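Binary enterotoxin of Clostridium perfringens component a (Clostridium perfringens, PDB 5WTZ) probably transfers ADP-ribose from NAD+ to actin, as the enzymatic component of a binary clostridial enterotoxin. Local coordinates at residues A[247-252]-A[338-343]. Numbering follows the deposited sequence.
Sequences NNYLGG and KTFIST. With NAD (nicotinamide-adenine-dinucleotide), chain B.
Tyr249 reaches from helix 240-263 to the start of strand 341-344, where its hydroxyl donates a hydrogen bond to Ser342, OH to OG 3.0 Å. Because CG stands anti to the backbone N (chi1 173°), the phenol extends out from the helix and bridges backbones whose nearest CA atoms, those of Tyr249 and Phe340, are still 9.8 Å apart. Ser342 OG lies near the plane of the tyrosine ring, at its edge, and also sits 3.3 Å from Tyr249 CE1. Phe340 meets the ring carbon on the other side of the hydroxyl: its CB is 4.0 Å from Tyr249 CE2, and the two rings are steeply inclined, planes at 82° and centroids 5.9 Å apart. Ile282 of helix 272-286 packs against both aromatics, and His389 makes an edge-to-face contact with Phe340. The polar end of the contact continues into the NAD site. Tyr249 OH is also hydrogen-bonded to Asn258, an NAD-binding residue. The ligand itself touches each segment: its ribose O3D donates to Leu250 O at 2.8 Å, while its adenine N6A donates to Thr339 OG1 at 2.9 Å. Ser342 and Thr343 probably open the Ser-Thr-Ser/Thr motif of this ADP-ribosyltransferase family, here Ser-Thr-Thr, and Glu384 opens strand 384-387 beside it. The buried Ser342 hydroxyl is gripped by two bonds, one accepted from Tyr249 OH and one shared with Glu384 OE2, consistent with Tyr249 acting from the second shell, steadying a pocket serine whose other partner, Glu384, bonds to NAD through OE1.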
# COMPACT_ATOMS: atom_id res chain seq x y z
N ASN A 247 10.48 -27.26 4.33
CA ASN A 247 10.04 -27.92 3.10
C ASN A 247 8.74 -28.69 3.29
O ASN A 247 7.85 -28.62 2.43
CB ASN A 247 11.13 -28.85 2.57
CG ASN A 247 12.17 -28.12 1.74
OD1 ASN A 247 11.86 -27.15 1.05
ND2 ASN A 247 13.41 -28.59 1.79
N ASN A 248 8.62 -29.40 4.41
CA ASN A 248 7.36 -30.07 4.75
C ASN A 248 6.19 -29.07 4.83
O ASN A 248 5.12 -29.30 4.26
CB ASN A 248 7.49 -30.83 6.07
CG ASN A 248 6.18 -31.47 6.52
OD1 ASN A 248 5.31 -30.81 7.09
ND2 ASN A 248 6.04 -32.77 6.27
N TYR A 249 6.40 -27.96 5.54
CA TYR A 249 5.36 -26.93 5.66
C TYR A 249 4.96 -26.43 4.29
O TYR A 249 3.77 -26.39 3.94
CB TYR A 249 5.86 -25.77 6.54
CG TYR A 249 4.93 -24.56 6.58
CD1 TYR A 249 4.93 -23.60 5.55
CD2 TYR A 249 4.07 -24.36 7.66
CE1 TYR A 249 4.08 -22.49 5.60
CE2 TYR A 249 3.23 -23.24 7.72
CZ TYR A 249 3.24 -22.31 6.68
OH TYR A 249 2.41 -21.21 6.71
N LEU A 250 5.96 -26.06 3.49
CA LEU A 250 5.71 -25.40 2.23
C LEU A 250 5.02 -26.33 1.23
O LEU A 250 4.21 -25.88 0.42
CB LEU A 250 7.01 -24.86 1.64
CG LEU A 250 7.65 -23.68 2.38
CD1 LEU A 250 9.03 -23.42 1.79
CD2 LEU A 250 6.76 -22.43 2.33
N GLY A 251 5.32 -27.62 1.31
CA GLY A 251 4.78 -28.59 0.39
C GLY A 251 3.39 -29.10 0.75
O GLY A 251 2.87 -29.99 0.09
N GLY A 252 2.79 -28.53 1.80
CA GLY A 252 1.45 -28.94 2.18
C GLY A 252 1.26 -29.24 3.66
O GLY A 252 0.12 -29.43 4.12
N LYS A 338 -1.82 -16.35 15.58
CA LYS A 338 -1.22 -17.52 16.21
C LYS A 338 -0.45 -18.39 15.22
O LYS A 338 0.43 -19.16 15.60
CB LYS A 338 -2.31 -18.36 16.90
CG LYS A 338 -3.12 -17.57 17.95
CD LYS A 338 -4.19 -18.44 18.60
CE LYS A 338 -3.56 -19.42 19.59
NZ LYS A 338 -4.58 -20.20 20.34
N THR A 339 -0.78 -18.26 13.95
CA THR A 339 -0.25 -19.12 12.89
C THR A 339 1.06 -18.59 12.31
O THR A 339 1.39 -17.42 12.51
CB THR A 339 -1.29 -19.25 11.75
OG1 THR A 339 -1.84 -17.96 11.47
CG2 THR A 339 -2.42 -20.22 12.12
N PHE A 340 1.81 -19.45 11.63
CA PHE A 340 2.84 -18.97 10.72
C PHE A 340 2.11 -18.24 9.61
O PHE A 340 1.00 -18.66 9.22
CB PHE A 340 3.72 -20.08 10.12
CG PHE A 340 4.55 -20.85 11.12
CD1 PHE A 340 5.68 -20.27 11.70
CD2 PHE A 340 4.20 -22.13 11.48
CE1 PHE A 340 6.44 -20.97 12.61
CE2 PHE A 340 4.97 -22.85 12.39
CZ PHE A 340 6.09 -22.26 12.98
N ILE A 341 2.71 -17.19 9.08
CA ILE A 341 2.09 -16.43 8.00
C ILE A 341 2.81 -16.62 6.66
O ILE A 341 3.95 -16.14 6.47
CB ILE A 341 2.03 -14.92 8.31
CG1 ILE A 341 1.64 -14.68 9.77
CG2 ILE A 341 1.07 -14.23 7.31
CD1 ILE A 341 1.62 -13.19 10.15
N SER A 342 2.16 -17.33 5.75
CA SER A 342 2.61 -17.45 4.36
C SER A 342 2.25 -16.19 3.56
O SER A 342 1.07 -15.86 3.32
CB SER A 342 2.01 -18.70 3.69
OG SER A 342 2.74 -19.87 4.04
N THR A 343 3.28 -15.47 3.14
CA THR A 343 3.10 -14.24 2.36
C THR A 343 3.89 -14.33 1.07
O THR A 343 4.84 -15.11 0.97
CB THR A 343 3.54 -12.95 3.11
OG1 THR A 343 4.96 -12.81 3.06
CG2 THR A 343 3.07 -12.95 4.56
PA NAD B . -2.84 -21.26 5.60
O1A NAD B . -2.47 -22.42 6.49
O2A NAD B . -2.38 -19.88 5.94
O5B NAD B . -4.44 -21.18 5.43
C5B NAD B . -5.27 -22.34 5.33
C4B NAD B . -6.67 -21.99 5.80
O4B NAD B . -6.59 -21.64 7.19
C3B NAD B . -7.25 -20.80 5.05
O3B NAD B . -8.65 -21.02 4.85
C2B NAD B . -7.01 -19.64 6.00
O2B NAD B . -7.99 -18.60 5.86
C1B NAD B . -7.07 -20.30 7.38
N9A NAD B . -6.18 -19.58 8.31
C8A NAD B . -4.86 -19.36 8.16
N7A NAD B . -4.38 -18.64 9.21
C5A NAD B . -5.41 -18.38 10.02
C6A NAD B . -5.60 -17.68 11.30
N6A NAD B . -4.56 -17.08 11.92
N1A NAD B . -6.86 -17.62 11.82
C2A NAD B . -7.90 -18.22 11.21
N3A NAD B . -7.79 -18.89 10.05
C4A NAD B . -6.59 -18.99 9.42
O3 NAD B . -2.29 -21.63 4.14
PN NAD B . -2.65 -20.97 2.72
O1N NAD B . -2.15 -19.54 2.72
O2N NAD B . -4.09 -21.29 2.40
O5D NAD B . -1.73 -21.88 1.77
C5D NAD B . -0.33 -22.03 2.01
C4D NAD B . 0.32 -22.64 0.77
O4D NAD B . 0.39 -21.65 -0.26
C3D NAD B . 1.76 -23.01 1.06
O3D NAD B . 2.14 -24.01 0.11
C2D NAD B . 2.51 -21.73 0.78
O2D NAD B . 3.86 -21.98 0.40
C1D NAD B . 1.68 -21.07 -0.33
N1N NAD B . 1.57 -19.60 -0.20
C2N NAD B . 0.37 -19.01 0.00
C3N NAD B . 0.28 -17.62 0.12
C7N NAD B . -1.05 -16.94 0.33
O7N NAD B . -2.00 -17.51 0.88
N7N NAD B . -1.14 -15.70 -0.13
C4N NAD B . 1.41 -16.82 0.02
C5N NAD B . 2.63 -17.45 -0.18
C6N NAD B . 2.67 -18.84 -0.28